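Local coordinates for Rho guanyl nucleotide exchange factor (Rom2), putative (Aspergillus fumigatus Af293, PDB 5O51), which probably acts, as a whole protein, as a guanine-nucleotide exchange factor for Rho-type GTPases, the part described here being its CNH beta-propeller domain, at residues T38-F43 against P56-D61; G31-Y36 against I44-P49; N20-L25 against G326-A331; A62-Q67 against L80-L85. All coordinates share one frame; numbering follows the deposited sequence.

All four contacts belong to the beta-propeller of the CNH domain. Contacts 1 and 2 lie in one four-stranded blade and share strand 41-46; their centres are 13 Å apart. Contact 2 pairs this strand with 33-38, and contact 1 pairs it with 57-61 at the blade's edge. Contact 3 joins strand 22-28 of the same blade to strand 327-333 of the blade that precedes it around the ring. Contact 4 opens the next blade. There Gln64 N lies 2.9 Å from Asp39 O of contact 1, and Val65 O lies 3.0 Å from Asn23 ND2 of contact 3. Contacts 2 and 4 do not touch; their nearest atoms are about 6 Å apart.

Contact 1 (T38-F43 against P56-D61); sequences TDSGIF and PRRVLD
Arg58 carries its CG opposite the backbone N (chi1 167°) and bends at chi3 (-72°), which turns its guanidinium back across the strand pair to Ser40. Phe43 holds its CG beside its own backbone N, which sets the ring against the start of the Arg58 side chain. The pairing is an antiparallel beta hairpin at the edge of a propeller blade, interrupted by a classic beta bulge. Val59 and Leu60 both lie opposite Ile42, whose O takes a straight bond from Val59 N at 2.9 Å and a weak one from Leu60 N. Ile42 N gives an almost linear bond to Leu60 O at 3.1 Å. On one face, Ile42 and Leu60 run side by side, with their CD1 atoms 4.2 Å apart. On the other, Phe43 CE2 meets Arg58 CB at 3.8 Å, with ring and guanidinium planes 70° apart. Phe43 CB also rests on Pro56 CB. The guanidinium is held at several points, which should limit its rotation. Arg58 NH1 makes a salt bridge to Asp61 OD1, reached from above the carboxylate plane, and a weak bond to Ser40 O. Arg58 NH2 donates to Ser40 OG at 3.1 Å, with the hydroxyl oxygen tilted out of the guanidinium plane.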
loop_
_atom_site.group_PDB
_atom_site.type_symbol
_atom_site.label_atom_id
_atom_site.label_comp_id
_atom_site.label_asym_id
_atom_site.label_seq_id
_atom_site.Cartn_x
_atom_site.Cartn_y
_atom_site.Cartn_z
ATOM N N THR A 38 8.770 -5.327 11.394
ATOM C CA THR A 38 8.118 -5.256 12.729
ATOM C C THR A 38 8.653 -4.092 13.580
ATOM O O THR A 38 9.553 -3.320 13.160
ATOM C CB THR A 38 8.439 -6.519 13.469
ATOM O OG1 THR A 38 9.827 -6.428 13.920
ATOM C CG2 THR A 38 8.262 -7.770 12.553
ATOM N N ASP A 39 8.118 -3.978 14.781
ATOM C CA ASP A 39 8.594 -2.988 15.792
ATOM C C ASP A 39 10.067 -3.168 16.234
ATOM O O ASP A 39 10.702 -2.205 16.503
ATOM C CB ASP A 39 7.605 -2.918 16.980
ATOM C CG ASP A 39 6.422 -2.076 16.669
ATOM O OD1 ASP A 39 6.445 -1.368 15.625
ATOM O OD2 ASP A 39 5.447 -2.106 17.441
ATOM N N SER A 40 10.658 -4.340 16.051
ATOM C CA SER A 40 12.007 -4.622 16.501
ATOM C C SER A 40 13.062 -4.866 15.422
ATOM O O SER A 40 14.276 -4.776 15.716
ATOM C CB SER A 40 11.993 -5.948 17.223
ATOM O OG SER A 40 12.352 -6.908 16.208
ATOM N N GLY A 41 12.657 -5.286 14.240
ATOM C CA GLY A 41 13.599 -5.749 13.204
ATOM C C GLY A 41 12.916 -6.127 11.870
ATOM O O GLY A 41 11.718 -6.082 11.773
ATOM N N ILE A 42 13.737 -6.458 10.874
ATOM C CA ILE A 42 13.360 -6.945 9.545
ATOM C C ILE A 42 13.852 -8.394 9.435
ATOM O O ILE A 42 15.029 -8.745 9.807
ATOM C CB ILE A 42 13.935 -6.025 8.479
ATOM C CG1 ILE A 42 13.316 -4.632 8.606
ATOM C CG2 ILE A 42 13.642 -6.520 7.037
ATOM C CD1 ILE A 42 14.017 -3.590 7.770
ATOM N N PHE A 43 12.960 -9.255 8.935
ATOM C CA PHE A 43 13.207 -10.711 8.793
ATOM C C PHE A 43 12.961 -11.136 7.343
ATOM O O PHE A 43 12.165 -10.476 6.603
ATOM C CB PHE A 43 12.303 -11.495 9.727
ATOM C CG PHE A 43 12.465 -11.185 11.236
ATOM C CD1 PHE A 43 11.798 -10.110 11.834
ATOM C CD2 PHE A 43 13.259 -12.011 12.053
ATOM C CE1 PHE A 43 11.975 -9.829 13.199
ATOM C CE2 PHE A 43 13.421 -11.762 13.417
ATOM C CZ PHE A 43 12.746 -10.675 14.003
ATOM N N PRO A 56 11.673 -17.647 9.870
ATOM C CA PRO A 56 12.239 -16.432 9.291
ATOM C C PRO A 56 13.578 -16.076 10.013
ATOM O O PRO A 56 13.685 -16.326 11.198
ATOM C CB PRO A 56 11.181 -15.375 9.593
ATOM C CG PRO A 56 9.931 -16.142 9.804
ATOM C CD PRO A 56 10.307 -17.457 10.364
ATOM N N ARG A 57 14.519 -15.433 9.343
ATOM C CA ARG A 57 15.793 -15.001 10.004
ATOM C C ARG A 57 15.992 -13.498 9.997
ATOM O O ARG A 57 15.588 -12.818 9.065
ATOM C CB ARG A 57 17.005 -15.672 9.352
ATOM C CG ARG A 57 17.087 -15.635 7.861
ATOM C CD ARG A 57 18.441 -16.227 7.348
ATOM N NE ARG A 57 18.662 -15.676 6.018
ATOM C CZ ARG A 57 19.352 -14.577 5.739
ATOM N NH1 ARG A 57 20.084 -13.975 6.655
ATOM N NH2 ARG A 57 19.373 -14.125 4.491
ATOM N N ARG A 58 16.562 -12.997 11.061
ATOM C CA ARG A 58 16.723 -11.589 11.258
ATOM C C ARG A 58 17.803 -11.157 10.323
ATOM O O ARG A 58 18.884 -11.804 10.254
ATOM C CB ARG A 58 17.119 -11.294 12.710
ATOM C CG ARG A 58 17.629 -9.888 12.979
ATOM C CD ARG A 58 17.946 -9.716 14.471
ATOM N NE ARG A 58 16.744 -9.641 15.295
ATOM C CZ ARG A 58 16.058 -8.541 15.590
ATOM N NH1 ARG A 58 16.452 -7.372 15.136
ATOM N NH2 ARG A 58 14.927 -8.611 16.326
ATOM N N VAL A 59 17.550 -10.063 9.613
ATOM C CA VAL A 59 18.533 -9.544 8.643
ATOM C C VAL A 59 18.938 -8.125 8.887
ATOM O O VAL A 59 20.040 -7.738 8.494
ATOM C CB VAL A 59 18.117 -9.598 7.156
ATOM C CG1 VAL A 59 18.141 -11.034 6.680
ATOM C CG2 VAL A 59 16.775 -8.856 6.852
ATOM N N LEU A 60 18.050 -7.321 9.419
ATOM C CA LEU A 60 18.441 -5.963 9.770
ATOM C C LEU A 60 17.882 -5.621 11.136
ATOM O O LEU A 60 16.728 -6.012 11.456
ATOM C CB LEU A 60 17.957 -4.964 8.754
ATOM C CG LEU A 60 18.655 -5.035 7.409
ATOM C CD1 LEU A 60 17.830 -4.356 6.310
ATOM C CD2 LEU A 60 20.058 -4.486 7.515
ATOM N N ASP A 61 18.688 -4.925 11.974
ATOM C CA ASP A 61 18.137 -4.312 13.182
ATOM C C ASP A 61 17.588 -2.964 12.752
ATOM O O ASP A 61 18.217 -2.247 11.981
ATOM C CB ASP A 61 19.171 -4.155 14.315
ATOM C CG ASP A 61 19.763 -5.505 14.750
ATOM O OD1 ASP A 61 19.164 -6.591 14.469
ATOM O OD2 ASP A 61 20.836 -5.461 15.360
#

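Contact 2 (G31-Y36 against I44-P49); sequences GRKLVY and ISERWP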
loop_
_atom_site.group_PDB
_atom_site.type_symbol
_atom_site.label_atom_id
_atom_site.label_comp_id
_atom_site.label_asym_id
_atom_site.label_seq_id
_atom_site.Cartn_x
_atom_site.Cartn_y
_atom_site.Cartn_z
ATOM N N GLY A 31 8.983 -13.206 -5.904
ATOM C CA GLY A 31 7.918 -13.772 -5.059
ATOM C C GLY A 31 8.372 -15.039 -4.347
ATOM O O GLY A 31 7.638 -15.651 -3.567
ATOM N N ARG A 32 9.627 -15.413 -4.530
ATOM C CA ARG A 32 10.132 -16.619 -3.828
ATOM C C ARG A 32 10.566 -16.392 -2.374
ATOM O O ARG A 32 10.643 -17.358 -1.580
ATOM C CB ARG A 32 11.229 -17.223 -4.665
ATOM C CG ARG A 32 10.647 -17.784 -5.974
ATOM C CD ARG A 32 11.728 -18.384 -6.850
ATOM N NE ARG A 32 12.782 -17.441 -7.216
ATOM C CZ ARG A 32 12.733 -16.534 -8.209
ATOM N NH1 ARG A 32 11.626 -16.358 -8.965
ATOM N NH2 ARG A 32 13.810 -15.763 -8.430
ATOM N N LYS A 33 10.789 -15.140 -1.998
ATOM C CA LYS A 33 11.007 -14.819 -0.576
ATOM C C LYS A 33 10.138 -13.640 -0.084
ATOM O O LYS A 33 9.763 -12.708 -0.848
ATOM C CB LYS A 33 12.500 -14.501 -0.330
ATOM C CG LYS A 33 13.528 -15.625 -0.695
ATOM C CD LYS A 33 14.921 -15.038 -0.478
ATOM C CE LYS A 33 16.086 -16.017 -0.611
ATOM N NZ LYS A 33 15.960 -16.803 -1.851
ATOM N N LEU A 34 9.881 -13.653 1.230
ATOM C CA LEU A 34 9.088 -12.607 1.893
ATOM C C LEU A 34 9.931 -11.844 2.883
ATOM O O LEU A 34 10.574 -12.452 3.755
ATOM C CB LEU A 34 7.959 -13.264 2.677
ATOM C CG LEU A 34 6.995 -14.085 1.846
ATOM C CD1 LEU A 34 5.983 -14.772 2.767
ATOM C CD2 LEU A 34 6.323 -13.251 0.775
ATOM N N VAL A 35 9.895 -10.518 2.812
ATOM C CA VAL A 35 10.588 -9.682 3.756
ATOM C C VAL A 35 9.558 -8.949 4.676
ATOM O O VAL A 35 8.677 -8.189 4.193
ATOM C CB VAL A 35 11.466 -8.670 2.993
ATOM C CG1 VAL A 35 12.179 -7.705 3.935
ATOM C CG2 VAL A 35 12.476 -9.409 2.079
ATOM N N TYR A 36 9.704 -9.141 5.988
ATOM C CA TYR A 36 8.769 -8.670 7.051
ATOM C C TYR A 36 9.358 -7.526 7.838
ATOM O O TYR A 36 10.524 -7.609 8.294
ATOM C CB TYR A 36 8.490 -9.768 8.111
ATOM C CG TYR A 36 7.976 -11.115 7.591
ATOM C CD1 TYR A 36 6.634 -11.350 7.375
ATOM C CD2 TYR A 36 8.847 -12.107 7.244
ATOM C CE1 TYR A 36 6.184 -12.613 6.956
ATOM C CE2 TYR A 36 8.427 -13.349 6.765
ATOM C CZ TYR A 36 7.104 -13.611 6.618
ATOM O OH TYR A 36 6.746 -14.859 6.120
ATOM N N ILE A 44 13.597 -12.240 6.932
ATOM C CA ILE A 44 13.356 -12.868 5.599
ATOM C C ILE A 44 13.101 -14.338 5.757
ATOM O O ILE A 44 13.727 -14.995 6.608
ATOM C CB ILE A 44 14.499 -12.589 4.614
ATOM C CG1 ILE A 44 14.230 -13.159 3.228
ATOM C CG2 ILE A 44 15.867 -13.123 5.056
ATOM C CD1 ILE A 44 15.001 -12.417 2.155
ATOM N N SER A 45 12.123 -14.869 5.000
ATOM C CA SER A 45 11.885 -16.318 4.882
ATOM C C SER A 45 11.676 -16.648 3.388
ATOM O O SER A 45 11.536 -15.755 2.562
ATOM C CB SER A 45 10.615 -16.797 5.639
ATOM O OG SER A 45 9.453 -16.248 5.023
ATOM N N GLU A 46 11.599 -17.936 3.114
ATOM C CA GLU A 46 11.286 -18.500 1.793
ATOM C C GLU A 46 9.793 -18.627 1.730
ATOM O O GLU A 46 9.163 -19.131 2.677
ATOM C CB GLU A 46 11.851 -19.926 1.609
ATOM C CG GLU A 46 13.354 -20.060 1.794
ATOM C CD GLU A 46 14.157 -19.735 0.554
ATOM O OE1 GLU A 46 13.748 -20.140 -0.565
ATOM O OE2 GLU A 46 15.222 -19.093 0.702
ATOM N N ARG A 47 9.244 -18.206 0.603
ATOM C CA ARG A 47 7.826 -18.390 0.323
ATOM C C ARG A 47 7.437 -19.841 0.231
ATOM O O ARG A 47 6.311 -20.152 0.555
ATOM C CB ARG A 47 7.445 -17.690 -0.987
ATOM C CG ARG A 47 5.982 -17.862 -1.443
ATOM C CD ARG A 47 4.943 -17.336 -0.416
ATOM N NE ARG A 47 3.543 -17.559 -0.839
ATOM C CZ ARG A 47 2.872 -18.703 -0.690
ATOM N NH1 ARG A 47 3.432 -19.772 -0.116
ATOM N NH2 ARG A 47 1.602 -18.788 -1.086
ATOM N N TRP A 48 8.326 -20.705 -0.282
ATOM C CA TRP A 48 8.109 -22.154 -0.373
ATOM C C TRP A 48 9.313 -22.917 0.200
ATOM O O TRP A 48 10.137 -23.426 -0.544
ATOM C CB TRP A 48 7.863 -22.564 -1.839
ATOM C CG TRP A 48 6.484 -22.127 -2.302
ATOM C CD1 TRP A 48 5.260 -22.621 -1.889
ATOM C CD2 TRP A 48 6.206 -21.057 -3.197
ATOM N NE1 TRP A 48 4.244 -21.921 -2.505
ATOM C CE2 TRP A 48 4.801 -20.960 -3.315
ATOM C CE3 TRP A 48 7.009 -20.170 -3.906
ATOM C CZ2 TRP A 48 4.188 -20.012 -4.127
ATOM C CZ3 TRP A 48 6.400 -19.232 -4.728
ATOM C CH2 TRP A 48 5.001 -19.148 -4.815
ATOM N N PRO A 49 9.429 -22.977 1.536
ATOM C CA PRO A 49 10.604 -23.627 2.106
ATOM C C PRO A 49 10.564 -25.147 1.931
ATOM O O PRO A 49 9.505 -25.778 2.089
ATOM C CB PRO A 49 10.509 -23.256 3.585
ATOM C CG PRO A 49 9.047 -23.161 3.825
ATOM C CD PRO A 49 8.469 -22.562 2.579
#
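Ser45 and Leu34 form the hydrogen-bonded pair at the centre of this antiparallel hairpin, which joins strands 33-38 and 41-46 in the middle of a propeller blade. Leu34 N donates to Ser45 O at 3.0 Å. Ser45 N returns a bond to Leu34 O, in the carbonyl plane. The buried side is made by Leu34, Val35, Tyr36 and Ile44. Ile44 extends with CG1 opposite its backbone N (chi1 -177°), which carries its CD1 to Val35 CG2 at 3.9 Å and to Lys33 CD at 3.7 Å. On the other face, Ser45 OG sits at the edge of the Tyr36 ring and hydrogen-bonds Tyr36 OH at 3.2 Å; either hydroxyl could be the donor. The tyrosine ring also meets Phe16 and Leu25.

The solvent side holds Lys33, Glu46, Arg32 and Trp48. Lys33 and Glu46 lie side by side there, and Lys33 NZ is 3.5 Å from Glu46 OE2. A close backbone clamp persists even at this end. Arg47 N makes a short bond of 2.7 Å to Arg32 O, coming from above the carbonyl plane, and Arg47 CB packs on the O of the buried Gly31 at 3.3 Å. Beyond this, Trp48 lays CZ2 over the centre of the Arg47 guanidinium, while Arg47 NH2 forms a salt bridge with Glu316. The chemistry follows this division. The hydroxyl of the buried Tyr36 has a polar partner in Ser45 OG, whereas the salt bridge of the more exposed Lys33-Glu46 pair is long and probably partly screened by solvent.

Contact 3 (N20-L25 against G326-A331); sequences NRVNCL and GEDVVA
Asp328 receives Arg21 and Val22 on different oxygens of its carboxylate. Arg21 NH1 forms a salt bridge to Asp328 OD1 at 2.9 Å, arriving 40° out of the carboxylate plane. Val22 N donates to Asp328 OD2 at 2.9 Å, on the anti side, tilted out of the carboxylate plane. The two planes of the salt bridge are turned 58° against each other. The same Arg21 NH1 also bonds Glu327 O at 3.3 Å, which lets one nitrogen grip a side chain and the backbone. Arg21 is extended from CG to NE, and its CB, CG and CD run along the carboxylate before the guanidinium turns its edge to these acceptors. Next to the polar group, further along the strands, Val22 CG2 meets Val330 CG2 at 4.0 Å, the two side chains crossing at about a right angle. Leu25 CD1 comes to 4.4 Å from Val330 CG1.

In the next shell, Arg308 makes a second salt bridge to Asp328 OD1 and bonds Val22 O. Two cations on OD1 probably keep the carboxylate ionised. Strands 22-28 and 327-333 are unpaired neighbours from successive blades, flanked by Leu310 and Tyr36. N-terminal strand 8-12 completes the 327-333 blade, as in the ring closure of beta-propellers.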
loop_
_atom_site.group_PDB
_atom_site.type_symbol
_atom_site.label_atom_id
_atom_site.label_comp_id
_atom_site.label_asym_id
_atom_site.label_seq_id
_atom_site.Cartn_x
_atom_site.Cartn_y
_atom_site.Cartn_z
ATOM N N ASN A 20 5.446 -8.898 19.033
ATOM C CA ASN A 20 6.143 -8.165 17.967
ATOM C C ASN A 20 5.445 -8.617 16.660
ATOM O O ASN A 20 5.868 -9.566 15.997
ATOM C CB ASN A 20 7.680 -8.459 18.063
ATOM C CG ASN A 20 8.483 -7.839 16.953
ATOM O OD1 ASN A 20 9.101 -8.545 16.125
ATOM N ND2 ASN A 20 8.497 -6.530 16.905
ATOM N N ARG A 21 4.328 -7.954 16.380
ATOM C CA ARG A 21 3.455 -8.298 15.246
ATOM C C ARG A 21 4.083 -7.885 13.903
ATOM O O ARG A 21 4.964 -6.954 13.833
ATOM C CB ARG A 21 2.071 -7.581 15.447
ATOM C CG ARG A 21 1.296 -8.118 16.678
ATOM C CD ARG A 21 -0.227 -7.786 16.699
ATOM N NE ARG A 21 -0.845 -8.337 17.933
ATOM C CZ ARG A 21 -1.193 -9.629 18.155
ATOM N NH1 ARG A 21 -1.099 -10.602 17.222
ATOM N NH2 ARG A 21 -1.686 -9.966 19.328
ATOM N N VAL A 22 3.560 -8.448 12.831
ATOM C CA VAL A 22 3.919 -8.000 11.473
ATOM C C VAL A 22 3.273 -6.650 11.125
ATOM O O VAL A 22 2.051 -6.548 11.003
ATOM C CB VAL A 22 3.522 -9.084 10.433
ATOM C CG1 VAL A 22 3.835 -8.643 9.020
ATOM C CG2 VAL A 22 4.286 -10.371 10.710
ATOM N N ASN A 23 4.070 -5.604 10.913
ATOM C CA ASN A 23 3.505 -4.342 10.526
ATOM C C ASN A 23 3.337 -4.225 8.976
ATOM O O ASN A 23 2.433 -3.517 8.490
ATOM C CB ASN A 23 4.392 -3.162 10.950
ATOM C CG ASN A 23 4.544 -2.982 12.488
ATOM O OD1 ASN A 23 3.711 -3.345 13.244
ATOM N ND2 ASN A 23 5.666 -2.407 12.909
ATOM N N CYS A 24 4.302 -4.784 8.228
ATOM C CA CYS A 24 4.391 -4.649 6.753
ATOM C C CYS A 24 5.179 -5.776 6.146
ATOM O O CYS A 24 5.810 -6.566 6.870
ATOM C CB CYS A 24 5.013 -3.309 6.368
ATOM S SG CYS A 24 6.616 -2.959 7.118
ATOM N N LEU A 25 5.123 -5.889 4.816
ATOM C CA LEU A 25 5.750 -7.008 4.130
ATOM C C LEU A 25 5.917 -6.639 2.653
ATOM O O LEU A 25 5.057 -5.936 2.092
ATOM C CB LEU A 25 4.904 -8.290 4.359
ATOM C CG LEU A 25 5.186 -9.606 3.604
ATOM C CD1 LEU A 25 4.631 -10.806 4.337
ATOM C CD2 LEU A 25 4.567 -9.632 2.216
ATOM N N GLY A 326 -1.270 -15.214 22.048
ATOM C CA GLY A 326 -1.510 -14.169 21.148
ATOM C C GLY A 326 -0.627 -14.539 19.961
ATOM O O GLY A 326 0.562 -14.244 19.973
ATOM N N GLU A 327 -1.223 -15.237 18.986
ATOM C CA GLU A 327 -0.597 -15.513 17.713
ATOM C C GLU A 327 -0.865 -14.349 16.747
ATOM O O GLU A 327 -1.923 -13.724 16.830
ATOM C CB GLU A 327 -1.123 -16.846 17.184
ATOM C CG GLU A 327 -0.895 -18.028 18.143
ATOM C CD GLU A 327 -0.777 -19.366 17.394
ATOM O OE1 GLU A 327 -1.697 -19.757 16.625
ATOM O OE2 GLU A 327 0.253 -20.045 17.566
ATOM N N ASP A 328 0.108 -14.023 15.879
ATOM C CA ASP A 328 -0.109 -13.122 14.771
ATOM C C ASP A 328 0.004 -14.068 13.573
ATOM O O ASP A 328 0.927 -14.856 13.515
ATOM C CB ASP A 328 0.963 -12.062 14.634
ATOM C CG ASP A 328 0.464 -10.759 14.019
ATOM O OD1 ASP A 328 -0.645 -10.293 14.364
ATOM O OD2 ASP A 328 1.225 -10.135 13.227
ATOM N N VAL A 329 -0.886 -13.964 12.594
ATOM C CA VAL A 329 -0.884 -14.953 11.515
ATOM C C VAL A 329 -0.735 -14.230 10.157
ATOM O O VAL A 329 -1.422 -13.222 9.880
ATOM C CB VAL A 329 -2.169 -15.797 11.557
ATOM C CG1 VAL A 329 -2.199 -16.834 10.422
ATOM C CG2 VAL A 329 -2.361 -16.477 12.919
ATOM N N VAL A 330 0.134 -14.741 9.321
ATOM C CA VAL A 330 0.248 -14.334 7.923
ATOM C C VAL A 330 -0.427 -15.355 6.985
ATOM O O VAL A 330 -0.271 -16.586 7.149
ATOM C CB VAL A 330 1.679 -14.108 7.485
ATOM C CG1 VAL A 330 1.704 -13.600 6.058
ATOM C CG2 VAL A 330 2.313 -13.030 8.383
ATOM N N ALA A 331 -1.249 -14.831 6.066
ATOM C CA ALA A 331 -2.053 -15.705 5.155
ATOM C C ALA A 331 -2.111 -15.158 3.766
ATOM O O ALA A 331 -1.756 -14.013 3.500
ATOM C CB ALA A 331 -3.443 -15.885 5.724
#

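Contact 4 (A62-Q67 against L80-L85); sequences ASQVTQ and LANKTL
The side-chain amides of Gln64 and Asn82 are not stacked: their planes stand 70° apart. Gln64 CG lies 4.0 Å from Asn82 CG. The two chains run side by side, with Gln64 CB 3.8 Å from Asn82 CB. The bend of Gln64 at chi2 (-67°) turns its own amide away from the strand pair. The backbone O of Gln64 accepts a bond from Asn82 N at 3.0 Å, and the donor stands 47° above the carbonyl plane. This is the antiparallel hairpin of strands 65-71 and 76-81 that starts a propeller blade, and a classic beta bulge breaks its register: Thr66 and Gln67 both face Leu80. Thr66 N donates to Leu80 O at 3.0 Å, nearly along the C=O axis, and Leu80 N donates to Gln67 O at 2.9 Å. Thr66 OG1 touches Leu80 CG at 3.8 Å. On the face away from Gln67 and Leu80, Val65 CG2 meets Ala81 CB at 4.1 Å, and Ser63 O lies closer to the same methyl. A type I' turn from Ala81 to Thr84 then reverses the chain into strand 84-89. The Gln67 amide bonds Phe116 O through NE2, and the Leu80 side chain also touches Phe116.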
loop_
_atom_site.group_PDB
_atom_site.type_symbol
_atom_site.label_atom_id
_atom_site.label_comp_id
_atom_site.label_asym_id
_atom_site.label_seq_id
_atom_site.Cartn_x
_atom_site.Cartn_y
_atom_site.Cartn_z
ATOM N N ALA A 62 16.442 -2.617 13.268
ATOM C CA ALA A 62 15.738 -1.378 12.867
ATOM C C ALA A 62 14.463 -1.482 13.581
ATOM O O ALA A 62 13.901 -2.581 13.655
ATOM C CB ALA A 62 15.477 -1.268 11.373
ATOM N N SER A 63 13.995 -0.355 14.065
ATOM C CA SER A 63 12.902 -0.347 14.971
ATOM C C SER A 63 11.741 0.434 14.394
ATOM O O SER A 63 11.952 1.297 13.577
ATOM C CB SER A 63 13.408 0.207 16.329
ATOM O OG SER A 63 13.120 1.576 16.474
ATOM N N GLN A 64 10.514 0.122 14.830
ATOM C CA GLN A 64 9.292 0.808 14.366
ATOM C C GLN A 64 9.146 0.798 12.833
ATOM O O GLN A 64 8.879 1.839 12.243
ATOM C CB GLN A 64 9.312 2.264 14.831
ATOM C CG GLN A 64 9.630 2.445 16.299
ATOM C CD GLN A 64 8.533 1.900 17.151
ATOM O OE1 GLN A 64 7.377 2.313 17.033
ATOM N NE2 GLN A 64 8.881 0.977 18.040
ATOM N N VAL A 65 9.406 -0.342 12.194
ATOM C CA VAL A 65 9.345 -0.434 10.693
ATOM C C VAL A 65 7.881 -0.464 10.269
ATOM O O VAL A 65 7.199 -1.470 10.475
ATOM C CB VAL A 65 10.076 -1.647 10.127
ATOM C CG1 VAL A 65 9.998 -1.617 8.595
ATOM C CG2 VAL A 65 11.551 -1.627 10.585
ATOM N N THR A 66 7.385 0.652 9.737
ATOM C CA THR A 66 5.971 0.739 9.376
ATOM C C THR A 66 5.675 0.541 7.884
ATOM O O THR A 66 4.542 0.285 7.572
ATOM C CB THR A 66 5.368 2.065 9.797
ATOM O OG1 THR A 66 6.120 3.087 9.151
ATOM C CG2 THR A 66 5.443 2.264 11.351
ATOM N N GLN A 67 6.652 0.717 6.985
ATOM C CA GLN A 67 6.424 0.497 5.552
ATOM C C GLN A 67 7.720 0.041 4.888
ATOM O O GLN A 67 8.845 0.413 5.277
ATOM C CB GLN A 67 5.737 1.746 4.941
ATOM C CG GLN A 67 5.065 1.509 3.613
ATOM C CD GLN A 67 4.769 2.758 2.799
ATOM O OE1 GLN A 67 4.405 3.850 3.322
ATOM N NE2 GLN A 67 4.913 2.600 1.468
ATOM N N LEU A 80 10.872 2.428 5.733
ATOM C CA LEU A 80 10.390 3.508 6.579
ATOM C C LEU A 80 10.349 2.995 8.045
ATOM O O LEU A 80 9.537 2.144 8.362
ATOM C CB LEU A 80 9.038 3.980 6.137
ATOM C CG LEU A 80 8.403 5.147 6.925
ATOM C CD1 LEU A 80 9.320 6.354 6.920
ATOM C CD2 LEU A 80 7.051 5.542 6.345
ATOM N N ALA A 81 11.284 3.486 8.903
ATOM C CA ALA A 81 11.520 3.001 10.280
ATOM C C ALA A 81 11.558 4.213 11.213
ATOM O O ALA A 81 12.400 5.123 11.059
ATOM C CB ALA A 81 12.821 2.243 10.385
ATOM N N ASN A 82 10.590 4.270 12.106
ATOM C CA ASN A 82 10.468 5.389 13.048
ATOM C C ASN A 82 10.607 6.715 12.336
ATOM O O ASN A 82 11.459 7.563 12.684
ATOM C CB ASN A 82 11.504 5.234 14.146
ATOM C CG ASN A 82 11.131 6.007 15.419
ATOM O OD1 ASN A 82 9.988 6.377 15.642
ATOM N ND2 ASN A 82 12.117 6.220 16.260
ATOM N N LYS A 83 9.820 6.820 11.267
ATOM C CA LYS A 83 9.650 8.026 10.423
ATOM C C LYS A 83 10.814 8.441 9.573
ATOM O O LYS A 83 10.753 9.468 8.892
ATOM C CB LYS A 83 9.113 9.193 11.241
ATOM C CG LYS A 83 7.854 8.779 11.978
ATOM C CD LYS A 83 7.321 9.941 12.778
ATOM C CE LYS A 83 5.914 9.634 13.268
ATOM N NZ LYS A 83 5.561 10.509 14.416
ATOM N N THR A 84 11.830 7.593 9.520
ATOM C CA THR A 84 12.979 7.840 8.669
ATOM C C THR A 84 12.948 6.844 7.514
ATOM O O THR A 84 12.934 5.597 7.755
ATOM C CB THR A 84 14.290 7.676 9.452
ATOM O OG1 THR A 84 14.279 8.571 10.559
ATOM C CG2 THR A 84 15.518 7.989 8.576
ATOM N N LEU A 85 13.018 7.412 6.299
ATOM C CA LEU A 85 13.059 6.682 5.048
ATOM C C LEU A 85 14.479 6.476 4.598
ATOM O O LEU A 85 15.230 7.430 4.495
ATOM C CB LEU A 85 12.236 7.430 3.973
ATOM C CG LEU A 85 12.159 6.739 2.581
ATOM C CD1 LEU A 85 11.444 5.369 2.687
ATOM C CD2 LEU A 85 11.447 7.625 1.552
#